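Local coordinates for hemolysin BL lytic component L1 (Bacillus cereus, PDB 7NMQ), which is the lytic L1 component of the haemolysin BL toxin and probably takes part in forming alpha-helical pores in target-cell membranes, at residues 5-11 against 346-350; 30-35 against 221-227; 85-89 against 351-355; 138-143 against 293-298; 183-187 against 262-266. One frame throughout, in Å; residues are numbered along the deposited sequence. Where two conformers were deposited one is given.

Overall arrangement
The contacts spread along an elongated, mostly helical molecule. Contacts 1 and 3 touch, their centres about 9 Å apart, and share helix 330-357, which meets the N-terminal segment in one and helix 45-103 in the other. Contacts 2 and 5, on the opposite side of the chain's centre, also touch, with centres about 14 Å apart. Contact 4 joins helices 107-154 and 275-325 about 12 Å from the chain's centre and touches contact 2. Helix 10-33 links contacts 1 and 2, whose centres are about 41 Å apart. Along the chain, contact 1 closes a loop containing contacts 2, 4 and 5, whereas contact 3 alternates with it. Chain-distant segments thus tie one bundle together, consistent with a ClyA-like toxin.

Contact 1: 5-11 against 346-350; sequences LGPEGLK and SWNDI
With its CG anti to the carbonyl carbon (chi1 -80°), W347 swings its indole from helix 330-357 to the N-terminal loop, where P7 lies over one ring face and the carbonyl of L5 meets the edge. CB of P7 sits 3.6 Å from the centroid of the six-membered ring and 7° off its normal, which establishes a CH-pi contact almost directly over that ring. At the edge, NE1 of W347 donates to O of L5 over 3.0 Å with an N-H...O angle of 158°. This donor lies in the carbonyl plane on a lone pair, and the same oxygen also accepts a bond from Y318.

CD of P7 also approaches OG of S346 in one of the two conformers modelled for the serine; that hydroxyl has its polar partners in its own helix, at the carbonyls of A342 and A343. Beyond the proline, CD1 of L10 touches CH2 of W347 at 3.8 Å, and CB of L10 meets CD1 of I350 at 3.7 Å. A type II' turn from P7 to L10, with G9 at the N-cap, leads from this loop into helix 10-33. On the exposed flank, the extended side chain of K11 brings NZ to OD2 of D349 at 3.0 Å, on the syn lone pair, forming a salt bridge.

Buried indole and carbonyl thus satisfy each other beneath an apolar cover, whereas the ion pair, being exposed to solvent, is probably the weaker tie.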
# COMPACT_ATOMS: atom_id res chain seq x y z
N LEU A 5 -11.12 -25.68 -0.07
CA LEU A 5 -9.66 -25.78 0.17
C LEU A 5 -8.90 -24.70 -0.61
O LEU A 5 -7.67 -24.72 -0.56
CB LEU A 5 -9.18 -27.19 -0.23
CG LEU A 5 -9.94 -28.33 0.43
CD1 LEU A 5 -9.43 -29.66 -0.06
CD2 LEU A 5 -9.85 -28.22 1.96
N GLY A 6 -9.62 -23.76 -1.22
CA GLY A 6 -9.01 -22.72 -2.03
C GLY A 6 -8.63 -21.49 -1.22
O GLY A 6 -8.77 -21.44 0.00
N PRO A 7 -8.05 -20.51 -1.92
CA PRO A 7 -7.52 -19.30 -1.26
C PRO A 7 -8.56 -18.33 -0.69
O PRO A 7 -8.20 -17.28 -0.19
CB PRO A 7 -6.58 -18.80 -2.37
CG PRO A 7 -7.18 -19.23 -3.63
CD PRO A 7 -7.70 -20.61 -3.33
N GLU A 8 -9.84 -18.64 -0.72
CA GLU A 8 -10.89 -17.84 -0.05
C GLU A 8 -10.76 -16.39 -0.60
O GLU A 8 -10.66 -16.24 -1.83
CB GLU A 8 -10.74 -17.98 1.47
CG GLU A 8 -10.61 -19.41 1.92
CD GLU A 8 -11.84 -20.06 2.48
OE1 GLU A 8 -11.67 -20.72 3.50
OE2 GLU A 8 -12.96 -19.92 1.90
N GLY A 9 -10.80 -15.36 0.24
CA GLY A 9 -10.73 -13.95 -0.18
C GLY A 9 -9.31 -13.45 -0.34
O GLY A 9 -9.15 -12.20 -0.33
N LEU A 10 -8.30 -14.32 -0.49
CA LEU A 10 -6.92 -13.78 -0.60
C LEU A 10 -6.76 -12.88 -1.83
O LEU A 10 -5.97 -11.90 -1.72
CB LEU A 10 -5.87 -14.87 -0.58
CG LEU A 10 -5.69 -15.54 0.77
CD1 LEU A 10 -4.78 -16.75 0.61
CD2 LEU A 10 -5.13 -14.58 1.80
N LYS A 11 -7.44 -13.12 -2.92
CA LYS A 11 -7.23 -12.34 -4.16
C LYS A 11 -7.55 -10.87 -3.90
O LYS A 11 -6.73 -10.00 -4.22
CB LYS A 11 -8.06 -12.93 -5.28
CG LYS A 11 -7.49 -12.76 -6.67
CD LYS A 11 -8.19 -13.62 -7.71
CE LYS A 11 -7.61 -13.39 -9.09
NZ LYS A 11 -8.48 -13.95 -10.14
N SER A 346 -7.62 -22.83 -8.30
CA SER A 346 -7.72 -21.48 -7.68
C SER A 346 -6.36 -21.05 -7.11
O SER A 346 -5.92 -19.89 -7.32
CB SER A 346 -8.84 -21.41 -6.66
OG SER A 346 -8.79 -22.48 -5.73
N TRP A 347 -5.62 -21.96 -6.48
CA TRP A 347 -4.26 -21.67 -5.99
C TRP A 347 -3.33 -21.33 -7.15
O TRP A 347 -2.58 -20.33 -7.04
CB TRP A 347 -3.72 -22.80 -5.12
CG TRP A 347 -4.24 -22.76 -3.73
CD1 TRP A 347 -5.16 -23.60 -3.14
CD2 TRP A 347 -3.94 -21.75 -2.75
NE1 TRP A 347 -5.40 -23.20 -1.86
CE2 TRP A 347 -4.69 -22.06 -1.60
CE3 TRP A 347 -3.07 -20.65 -2.75
CZ2 TRP A 347 -4.60 -21.33 -0.44
CZ3 TRP A 347 -3.02 -19.91 -1.59
CH2 TRP A 347 -3.77 -20.24 -0.46
N ASN A 348 -3.39 -22.06 -8.25
CA ASN A 348 -2.49 -21.75 -9.39
C ASN A 348 -2.84 -20.35 -9.91
O ASN A 348 -1.92 -19.59 -10.27
CB ASN A 348 -2.59 -22.81 -10.47
CG ASN A 348 -1.76 -22.41 -11.65
OD1 ASN A 348 -0.54 -22.32 -11.56
ND2 ASN A 348 -2.45 -22.06 -12.72
N ASP A 349 -4.12 -19.99 -9.85
CA ASP A 349 -4.62 -18.71 -10.42
C ASP A 349 -4.07 -17.51 -9.64
O ASP A 349 -3.98 -16.45 -10.21
CB ASP A 349 -6.15 -18.70 -10.47
CG ASP A 349 -6.75 -17.36 -10.84
OD1 ASP A 349 -6.71 -17.02 -12.02
OD2 ASP A 349 -7.23 -16.64 -9.92
N ILE A 350 -3.70 -17.66 -8.38
CA ILE A 350 -3.25 -16.53 -7.53
C ILE A 350 -1.72 -16.42 -7.55
O ILE A 350 -1.20 -15.42 -7.10
CB ILE A 350 -3.81 -16.70 -6.11
CG1 ILE A 350 -3.90 -15.38 -5.37
CG2 ILE A 350 -3.03 -17.71 -5.30
CD1 ILE A 350 -4.53 -15.51 -4.02

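Contact 2: 30-35 against 221-227; sequences TMIKQP and VTGGTAT
V221 starts the contact by pointing CG1 at CD of the P35 ring, 4.0 Å away, while its CG2 lies 3.7 Å from O of K33. The chain then reverses in a type I' turn from T222 to T225, with positive phi at both G223 and G224. O of G224 stands 3.4 Å from CG of Q34. It also accepts a bond from a water at 2.7 Å, and that water donates to O of P35 at 2.6 Å, bridging the turn to the segment just after helix 10-33.

T225 turns its side chain away, and A226 makes the direct polar link. N of A226 donates to OE1 of Q34 at 3.0 Å with an almost straight N-H...O angle of 170°, although the donor stands 38° above the carbonyl plane. Q34 reaches this point because CG is anti to the backbone N (chi1 -177°) and the chain bends at chi2. CB of A226 faces the helix, 3.6 Å from O of T30, and O of A226 is 3.2 Å from CG2 of T30. T227 continues the hairpin through backbone bonds with V220.

The hairpin is consistent with the beta tongue of ClyA-like toxins. N285 also donates to OE1 of Q34, and NE2 of Q34 binds the carbonyl of S282; with both ends of its amide engaged, this buried glutamine pins the hairpin to the end of helix 10-33 and to helix 275-325.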
# COMPACT_ATOMS: atom_id res chain seq x y z
N THR A 30 8.79 10.55 -2.14
CA THR A 30 8.56 11.99 -2.20
C THR A 30 9.21 12.64 -0.97
O THR A 30 9.95 13.65 -1.08
CB THR A 30 7.09 12.35 -2.34
OG1 THR A 30 6.55 11.68 -3.48
CG2 THR A 30 6.95 13.84 -2.52
N MET A 31 8.97 12.05 0.21
CA MET A 31 9.53 12.58 1.47
C MET A 31 11.06 12.61 1.38
O MET A 31 11.65 13.60 1.78
CB MET A 31 9.11 11.74 2.67
CG MET A 31 7.67 11.95 3.06
SD MET A 31 7.08 13.64 2.97
CE MET A 31 7.99 14.33 4.35
N ILE A 32 11.66 11.53 0.90
CA ILE A 32 13.15 11.38 0.83
C ILE A 32 13.72 12.49 -0.06
O ILE A 32 14.84 12.97 0.20
CB ILE A 32 13.52 9.95 0.38
CG1 ILE A 32 13.22 8.98 1.52
CG2 ILE A 32 14.98 9.87 -0.10
CD1 ILE A 32 13.21 7.55 1.13
N LYS A 33 13.01 12.91 -1.08
CA LYS A 33 13.54 13.89 -2.06
C LYS A 33 13.26 15.32 -1.61
O LYS A 33 13.88 16.21 -2.14
CB LYS A 33 12.96 13.59 -3.45
CG LYS A 33 13.77 12.58 -4.26
CD LYS A 33 13.46 12.53 -5.72
CE LYS A 33 14.32 13.41 -6.61
NZ LYS A 33 13.78 13.44 -7.99
N GLN A 34 12.39 15.55 -0.65
CA GLN A 34 12.09 16.92 -0.23
C GLN A 34 13.19 17.40 0.71
O GLN A 34 13.46 16.78 1.74
CB GLN A 34 10.74 16.97 0.47
CG GLN A 34 10.42 18.40 0.83
CD GLN A 34 8.99 18.80 0.64
OE1 GLN A 34 8.31 18.44 -0.31
NE2 GLN A 34 8.50 19.51 1.62
N PRO A 35 13.90 18.49 0.38
CA PRO A 35 14.98 18.94 1.26
C PRO A 35 14.48 19.66 2.50
O PRO A 35 13.31 20.00 2.58
CB PRO A 35 15.76 19.91 0.38
CG PRO A 35 14.72 20.47 -0.51
CD PRO A 35 13.80 19.31 -0.84
N VAL A 221 11.36 18.19 -7.90
CA VAL A 221 11.53 19.13 -6.77
C VAL A 221 11.63 20.54 -7.39
O VAL A 221 12.54 20.80 -8.21
CB VAL A 221 12.78 18.84 -5.92
CG1 VAL A 221 12.87 19.76 -4.71
CG2 VAL A 221 12.81 17.36 -5.52
N THR A 222 10.72 21.40 -6.98
CA THR A 222 10.63 22.83 -7.39
C THR A 222 10.47 23.71 -6.16
O THR A 222 9.55 23.44 -5.43
CB THR A 222 9.35 23.08 -8.18
OG1 THR A 222 9.28 22.16 -9.27
CG2 THR A 222 9.29 24.49 -8.72
N GLY A 223 11.27 24.77 -6.01
CA GLY A 223 11.20 25.63 -4.81
C GLY A 223 11.17 24.86 -3.49
O GLY A 223 10.50 25.30 -2.54
N GLY A 224 11.92 23.76 -3.37
CA GLY A 224 12.00 22.95 -2.14
C GLY A 224 10.79 22.09 -1.92
O GLY A 224 10.75 21.34 -0.90
N THR A 225 9.89 21.97 -2.90
CA THR A 225 8.71 21.07 -2.79
C THR A 225 8.88 19.91 -3.76
O THR A 225 9.05 20.11 -4.96
CB THR A 225 7.41 21.81 -3.08
OG1 THR A 225 7.20 22.87 -2.16
CG2 THR A 225 6.22 20.90 -2.99
N ALA A 226 8.82 18.68 -3.26
CA ALA A 226 8.84 17.45 -4.08
C ALA A 226 7.41 17.01 -4.36
O ALA A 226 6.58 16.91 -3.43
CB ALA A 226 9.64 16.38 -3.39
N THR A 227 7.15 16.68 -5.61
CA THR A 227 5.78 16.35 -6.10
C THR A 227 5.92 15.22 -7.11
O THR A 227 6.71 15.35 -8.04
CB THR A 227 5.17 17.61 -6.75
OG1 THR A 227 5.11 18.65 -5.77
CG2 THR A 227 3.79 17.44 -7.31
O HOH W 1 12.09 21.93 1.32

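Contact 3: 85-89 against 351-355; sequences VNYDE and HKDAE
The imidazole of H351 has CG1 of V85 over one face, making a CH-pi contact 3.9 Å from the ring centroid, while the carboxylates of D88 and E89 lie at its edge; OD1 of D88 bonds to Q92. NE2 of H351 donates to OE2 of E89 at 2.6 Å with an N-H...O angle of 147°. The bond approaches OE2 from above the carboxylate plane and is slightly tilted from the ring plane; it belongs to one of two conformers modelled for E89, so its permanence is doubtful. CG of H351 is anti to the backbone N (chi1 -169°), which carries the ring across to helix 45-103.

The other branch of V85 works on the next turn: its CG2 meets CB of A354 at 3.6 Å and approaches N of E355 to 3.4 Å. OE1 of E355 lies 3.7 Å from CG1 of V85, and this carboxylate has salt bridges to R82 and K359.

Helices 45-103 and 330-357 run roughly antiparallel here, at 149° between the short segments. Y87 faces helix 107-154 and meets the ring of W347, while D353 touches L203 and I207 of helix 203-216; these two helices thus flank the pair, whereas the E89 side is exposed.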
# COMPACT_ATOMS: atom_id res chain seq x y z
N VAL A 85 2.49 -17.41 -2.25
CA VAL A 85 3.18 -18.13 -3.33
C VAL A 85 3.66 -19.49 -2.81
O VAL A 85 3.48 -20.52 -3.51
CB VAL A 85 4.37 -17.34 -3.90
CG1 VAL A 85 5.11 -18.18 -4.95
CG2 VAL A 85 3.95 -16.00 -4.48
N ASN A 86 4.30 -19.53 -1.65
CA ASN A 86 4.88 -20.79 -1.13
C ASN A 86 3.76 -21.77 -0.79
O ASN A 86 4.00 -22.98 -0.92
CB ASN A 86 5.79 -20.50 0.03
CG ASN A 86 7.10 -19.90 -0.44
OD1 ASN A 86 7.57 -20.21 -1.53
ND2 ASN A 86 7.79 -19.23 0.43
N TYR A 87 2.61 -21.30 -0.37
CA TYR A 87 1.49 -22.24 -0.07
C TYR A 87 1.03 -22.84 -1.40
O TYR A 87 0.83 -24.06 -1.49
CB TYR A 87 0.34 -21.57 0.67
CG TYR A 87 -0.69 -22.62 1.01
CD1 TYR A 87 -0.57 -23.38 2.15
CD2 TYR A 87 -1.71 -22.92 0.11
CE1 TYR A 87 -1.48 -24.40 2.40
CE2 TYR A 87 -2.63 -23.93 0.38
CZ TYR A 87 -2.50 -24.68 1.53
OH TYR A 87 -3.35 -25.72 1.83
N ASP A 88 0.92 -22.06 -2.45
CA ASP A 88 0.57 -22.65 -3.76
C ASP A 88 1.60 -23.70 -4.13
O ASP A 88 1.23 -24.80 -4.60
CB ASP A 88 0.52 -21.61 -4.88
CG ASP A 88 0.25 -22.28 -6.23
OD1 ASP A 88 -0.77 -22.98 -6.34
OD2 ASP A 88 1.03 -22.00 -7.21
N GLU A 89 2.90 -23.42 -3.99
CA GLU A 89 3.93 -24.41 -4.40
C GLU A 89 3.76 -25.66 -3.53
O GLU A 89 3.88 -26.77 -4.08
CB GLU A 89 5.35 -23.85 -4.30
CG GLU A 89 5.49 -22.50 -4.99
CD GLU A 89 6.23 -22.37 -6.32
OE1 GLU A 89 7.46 -22.25 -6.29
OE2 GLU A 89 5.58 -22.29 -7.36
N HIS A 351 -1.03 -17.44 -8.04
CA HIS A 351 0.45 -17.55 -7.90
C HIS A 351 1.20 -16.35 -8.49
O HIS A 351 1.98 -15.73 -7.77
CB HIS A 351 0.94 -18.81 -8.61
CG HIS A 351 2.37 -19.16 -8.33
ND1 HIS A 351 3.45 -18.49 -8.85
CD2 HIS A 351 2.87 -20.23 -7.67
CE1 HIS A 351 4.56 -19.10 -8.48
NE2 HIS A 351 4.23 -20.16 -7.74
N LYS A 352 0.99 -16.06 -9.77
CA LYS A 352 1.80 -15.01 -10.46
C LYS A 352 1.54 -13.64 -9.83
O LYS A 352 2.50 -12.87 -9.64
CB LYS A 352 1.48 -15.04 -11.95
CG LYS A 352 2.12 -16.21 -12.66
CD LYS A 352 2.03 -16.08 -14.15
CE LYS A 352 2.46 -17.32 -14.89
NZ LYS A 352 2.62 -17.05 -16.34
N ASP A 353 0.30 -13.36 -9.44
CA ASP A 353 -0.05 -12.04 -8.86
C ASP A 353 0.54 -11.90 -7.45
O ASP A 353 1.02 -10.81 -7.07
CB ASP A 353 -1.55 -11.84 -8.98
CG ASP A 353 -1.94 -11.54 -10.43
OD1 ASP A 353 -1.08 -10.99 -11.20
OD2 ASP A 353 -3.06 -11.88 -10.80
N ALA A 354 0.47 -12.96 -6.63
CA ALA A 354 1.12 -12.96 -5.31
C ALA A 354 2.62 -12.75 -5.49
O ALA A 354 3.24 -12.03 -4.70
CB ALA A 354 0.82 -14.23 -4.55
N GLU A 355 3.20 -13.39 -6.50
CA GLU A 355 4.64 -13.30 -6.77
C GLU A 355 4.95 -11.81 -7.04
O GLU A 355 5.95 -11.27 -6.50
CB GLU A 355 4.97 -14.17 -7.97
CG GLU A 355 6.38 -14.03 -8.42
CD GLU A 355 7.41 -14.77 -7.62
OE1 GLU A 355 7.06 -15.80 -7.03
OE2 GLU A 355 8.60 -14.33 -7.64

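Contact 4: 138-143 against 293-298; sequences FKGKLY and LYQTVD
L142 and V297 form the apolar centre, with CD1 of L142 3.5 Å from CG2 of V297 as the two side chains cross at about a right angle. They join helices 107-154 and 275-325 of the long antiparallel bundle, in keeping with the ClyA-like family; the short segments lie at 161° with axes 9.0 Å apart. CB of L142 also meets CB of Y294 at 3.7 Å, and the F138 ring extends the apolar layer, its CD2 4.2 Å from CG2 of V297. Around this layer, M24 of helix 10-33 packs on V297, while N65 and W69 of helix 45-103 pack on F138.

Outward from the leucine, the rings of Y143 and Y294 make a T-shaped pair. The edge of Y143 points at one face of Y294, with centroids 5.3 Å apart and planes at 76°. The Y294 ring takes this place because CG lies between its backbone N and carbonyl carbon (chi1 78°).

At the polar margin, the K139 chain bends at chi2, chi3 and chi4 and crosses that of D298 almost perpendicularly, with CG 3.4 Å from OD1 of D298. NZ of K139 also bonds to OE1 of Q136, and its salt bridge to OD1 of D298 spans 2.8 Å on the syn lone pair.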
# COMPACT_ATOMS: atom_id res chain seq x y z
N PHE A 138 5.10 1.07 13.70
CA PHE A 138 5.52 2.04 12.70
C PHE A 138 4.47 3.12 12.58
O PHE A 138 4.79 4.32 12.49
CB PHE A 138 5.73 1.33 11.38
CG PHE A 138 6.25 2.21 10.28
CD1 PHE A 138 7.27 3.13 10.49
CD2 PHE A 138 5.73 2.08 9.01
CE1 PHE A 138 7.72 3.94 9.45
CE2 PHE A 138 6.22 2.84 7.96
CZ PHE A 138 7.24 3.74 8.19
N LYS A 139 3.19 2.77 12.63
CA LYS A 139 2.09 3.75 12.58
C LYS A 139 2.26 4.72 13.75
O LYS A 139 2.07 5.94 13.56
CB LYS A 139 0.74 3.04 12.60
CG LYS A 139 -0.38 3.83 11.98
CD LYS A 139 -0.94 4.90 12.82
CE LYS A 139 -1.37 4.45 14.18
NZ LYS A 139 -2.47 3.46 14.09
N GLY A 140 2.59 4.22 14.92
CA GLY A 140 2.82 5.10 16.07
C GLY A 140 3.92 6.11 15.79
O GLY A 140 3.75 7.32 16.10
N LYS A 141 5.03 5.68 15.17
CA LYS A 141 6.15 6.60 14.81
C LYS A 141 5.71 7.59 13.74
O LYS A 141 6.04 8.78 13.87
CB LYS A 141 7.36 5.80 14.34
CG LYS A 141 8.00 4.90 15.38
CD LYS A 141 8.50 5.55 16.63
CE LYS A 141 9.08 4.56 17.63
NZ LYS A 141 10.51 4.23 17.39
N LEU A 142 4.91 7.16 12.78
CA LEU A 142 4.43 8.07 11.72
C LEU A 142 3.51 9.10 12.33
O LEU A 142 3.55 10.28 11.95
CB LEU A 142 3.72 7.29 10.62
CG LEU A 142 4.61 6.39 9.78
CD1 LEU A 142 3.77 5.50 8.90
CD2 LEU A 142 5.59 7.17 8.91
N TYR A 143 2.62 8.68 13.23
CA TYR A 143 1.69 9.62 13.89
C TYR A 143 2.46 10.63 14.73
O TYR A 143 2.09 11.82 14.70
CB TYR A 143 0.69 8.84 14.73
CG TYR A 143 -0.37 9.66 15.42
CD1 TYR A 143 -1.18 10.52 14.71
CD2 TYR A 143 -0.59 9.54 16.78
CE1 TYR A 143 -2.18 11.25 15.34
CE2 TYR A 143 -1.62 10.22 17.41
CZ TYR A 143 -2.44 11.07 16.69
OH TYR A 143 -3.49 11.74 17.30
N LEU A 293 0.55 9.34 5.06
CA LEU A 293 1.41 8.17 5.35
C LEU A 293 0.80 7.37 6.50
O LEU A 293 0.67 6.13 6.34
CB LEU A 293 2.84 8.59 5.70
CG LEU A 293 3.78 8.80 4.53
CD1 LEU A 293 5.00 9.64 4.94
CD2 LEU A 293 4.26 7.45 4.00
N TYR A 294 0.47 7.97 7.64
CA TYR A 294 -0.01 7.12 8.75
C TYR A 294 -1.40 6.58 8.36
O TYR A 294 -1.71 5.43 8.75
CB TYR A 294 0.07 7.80 10.12
CG TYR A 294 -1.00 8.79 10.46
CD1 TYR A 294 -2.29 8.39 10.77
CD2 TYR A 294 -0.71 10.15 10.61
CE1 TYR A 294 -3.26 9.32 11.10
CE2 TYR A 294 -1.68 11.07 10.96
CZ TYR A 294 -2.98 10.67 11.20
OH TYR A 294 -3.93 11.59 11.56
N GLN A 295 -2.19 7.31 7.58
CA GLN A 295 -3.53 6.85 7.16
C GLN A 295 -3.39 5.61 6.27
O GLN A 295 -4.22 4.68 6.38
CB GLN A 295 -4.31 7.92 6.42
CG GLN A 295 -4.62 9.12 7.29
CD GLN A 295 -5.07 10.29 6.44
OE1 GLN A 295 -5.24 10.20 5.21
NE2 GLN A 295 -5.32 11.37 7.10
N THR A 296 -2.40 5.62 5.39
CA THR A 296 -2.17 4.51 4.45
C THR A 296 -1.67 3.29 5.21
O THR A 296 -2.10 2.15 4.89
CB THR A 296 -1.21 4.92 3.32
OG1 THR A 296 -1.74 6.07 2.67
CG2 THR A 296 -1.10 3.80 2.32
N VAL A 297 -0.80 3.45 6.20
CA VAL A 297 -0.38 2.29 7.02
C VAL A 297 -1.62 1.75 7.75
O VAL A 297 -1.72 0.51 7.88
CB VAL A 297 0.75 2.64 8.00
CG1 VAL A 297 1.00 1.53 9.03
CG2 VAL A 297 2.01 2.92 7.22
N ASP A 298 -2.51 2.57 8.25
CA ASP A 298 -3.75 2.06 8.88
C ASP A 298 -4.53 1.18 7.87
O ASP A 298 -5.06 0.11 8.29
CB ASP A 298 -4.62 3.18 9.43
CG ASP A 298 -4.19 3.76 10.78
OD1 ASP A 298 -3.61 3.02 11.60
OD2 ASP A 298 -4.46 4.98 11.02

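Contact 5: 183-187 against 262-266; sequences LRSTQ and ISNKI. With EDO (1,2-ethanediol), chain G.
I262, L183 and Q187 have the most area buried here, and the isoleucine is the wedge between the other two. Its CG2 lies 3.6 Å from O of L183 and 3.9 Å from CB of L183, while CB of Q187 stands 3.8 Å from the same CG2. With CG1 anti to the carbonyl carbon (chi1 -69°), the longer branch of I262 instead puts CD1 against CG2 of T186, at 3.8 Å. The leucine reaches one turn farther: CD1 of L183 slides past I266, 4.2 Å from its CG1. Q187 lies alongside I262 with its chain extended; its amide end comes close to S263, whose OG is held by the carbonyl of P228.

On the flank, CD of R184 touches CD1 of I266 at 3.7 Å. NE of R184 donates to O2 of a 1,2-ethanediol at 2.8 Å and 161°, and that hydroxyl donates to O of R184 over 2.8 Å; the diol probably came from the crystallisation liquor. NH2 of R184 is bonded to T289 of helix 275-325.

The segments run at 163°, an antiparallel pairing of helices 173-200 and 247-272. These helices bracket the strand hairpin in the chain, consistent with a ClyA-like helical bundle next to that hairpin.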
# COMPACT_ATOMS: atom_id res chain seq x y z
N LEU A 183 -5.62 21.49 -3.13
CA LEU A 183 -5.04 20.80 -4.31
C LEU A 183 -4.63 19.38 -3.87
O LEU A 183 -4.86 18.41 -4.62
CB LEU A 183 -3.81 21.56 -4.82
CG LEU A 183 -4.14 22.83 -5.59
CD1 LEU A 183 -2.87 23.62 -5.89
CD2 LEU A 183 -4.90 22.50 -6.85
N ARG A 184 -3.97 19.23 -2.74
CA ARG A 184 -3.48 17.91 -2.29
C ARG A 184 -4.67 16.98 -1.98
O ARG A 184 -4.60 15.79 -2.31
CB ARG A 184 -2.57 18.08 -1.08
CG ARG A 184 -1.18 18.62 -1.43
CD ARG A 184 -0.42 17.72 -2.41
NE ARG A 184 -0.28 16.33 -1.97
CZ ARG A 184 0.52 15.91 -1.01
NH1 ARG A 184 1.30 16.78 -0.39
NH2 ARG A 184 0.52 14.62 -0.65
N SER A 185 -5.76 17.47 -1.40
CA SER A 185 -6.90 16.57 -1.07
C SER A 185 -7.64 16.19 -2.37
O SER A 185 -8.05 15.04 -2.53
CB SER A 185 -7.80 17.17 -0.01
OG SER A 185 -8.27 18.45 -0.38
N THR A 186 -7.74 17.11 -3.32
CA THR A 186 -8.32 16.80 -4.65
C THR A 186 -7.44 15.77 -5.33
O THR A 186 -7.96 14.81 -5.93
CB THR A 186 -8.53 18.07 -5.48
OG1 THR A 186 -9.38 18.92 -4.72
CG2 THR A 186 -9.10 17.82 -6.85
N GLN A 187 -6.14 15.97 -5.29
CA GLN A 187 -5.20 15.09 -6.00
C GLN A 187 -5.28 13.68 -5.42
O GLN A 187 -5.24 12.67 -6.19
CB GLN A 187 -3.79 15.65 -5.83
CG GLN A 187 -2.79 14.94 -6.70
CD GLN A 187 -1.40 15.52 -6.61
OE1 GLN A 187 -0.68 15.65 -7.61
NE2 GLN A 187 -1.03 15.84 -5.40
N ILE A 262 -2.48 18.65 -11.28
CA ILE A 262 -2.29 19.24 -9.93
C ILE A 262 -0.79 19.27 -9.61
O ILE A 262 -0.31 20.26 -9.06
CB ILE A 262 -3.14 18.55 -8.87
CG1 ILE A 262 -4.61 18.89 -9.14
CG2 ILE A 262 -2.71 18.94 -7.47
CD1 ILE A 262 -5.62 18.07 -8.37
N SER A 263 -0.05 18.21 -9.93
CA SER A 263 1.42 18.23 -9.74
C SER A 263 2.01 19.41 -10.51
O SER A 263 2.86 20.10 -9.96
CB SER A 263 2.03 16.94 -10.17
OG SER A 263 1.56 15.93 -9.32
N ASN A 264 1.55 19.64 -11.73
CA ASN A 264 2.05 20.77 -12.54
C ASN A 264 1.70 22.08 -11.84
O ASN A 264 2.58 22.95 -11.70
CB ASN A 264 1.45 20.69 -13.94
CG ASN A 264 2.04 21.72 -14.84
OD1 ASN A 264 1.68 22.89 -14.78
ND2 ASN A 264 2.95 21.25 -15.67
N LYS A 265 0.48 22.20 -11.35
CA LYS A 265 0.03 23.43 -10.68
C LYS A 265 0.87 23.70 -9.43
O LYS A 265 1.21 24.88 -9.15
CB LYS A 265 -1.46 23.38 -10.37
CG LYS A 265 -2.02 24.59 -9.61
CD LYS A 265 -2.04 25.88 -10.36
CE LYS A 265 -2.73 26.96 -9.56
NZ LYS A 265 -2.49 28.29 -10.16
N ILE A 266 1.15 22.67 -8.64
CA ILE A 266 1.92 22.87 -7.40
C ILE A 266 3.31 23.37 -7.80
O ILE A 266 3.84 24.29 -7.15
CB ILE A 266 1.98 21.57 -6.58
CG1 ILE A 266 0.57 21.25 -6.04
CG2 ILE A 266 3.05 21.66 -5.52
CD1 ILE A 266 0.45 19.96 -5.26
C1 EDO G . -2.00 11.92 -2.65
O1 EDO G . -1.76 11.55 -3.97
C2 EDO G . -1.48 13.26 -2.31
O2 EDO G . -2.20 14.40 -2.76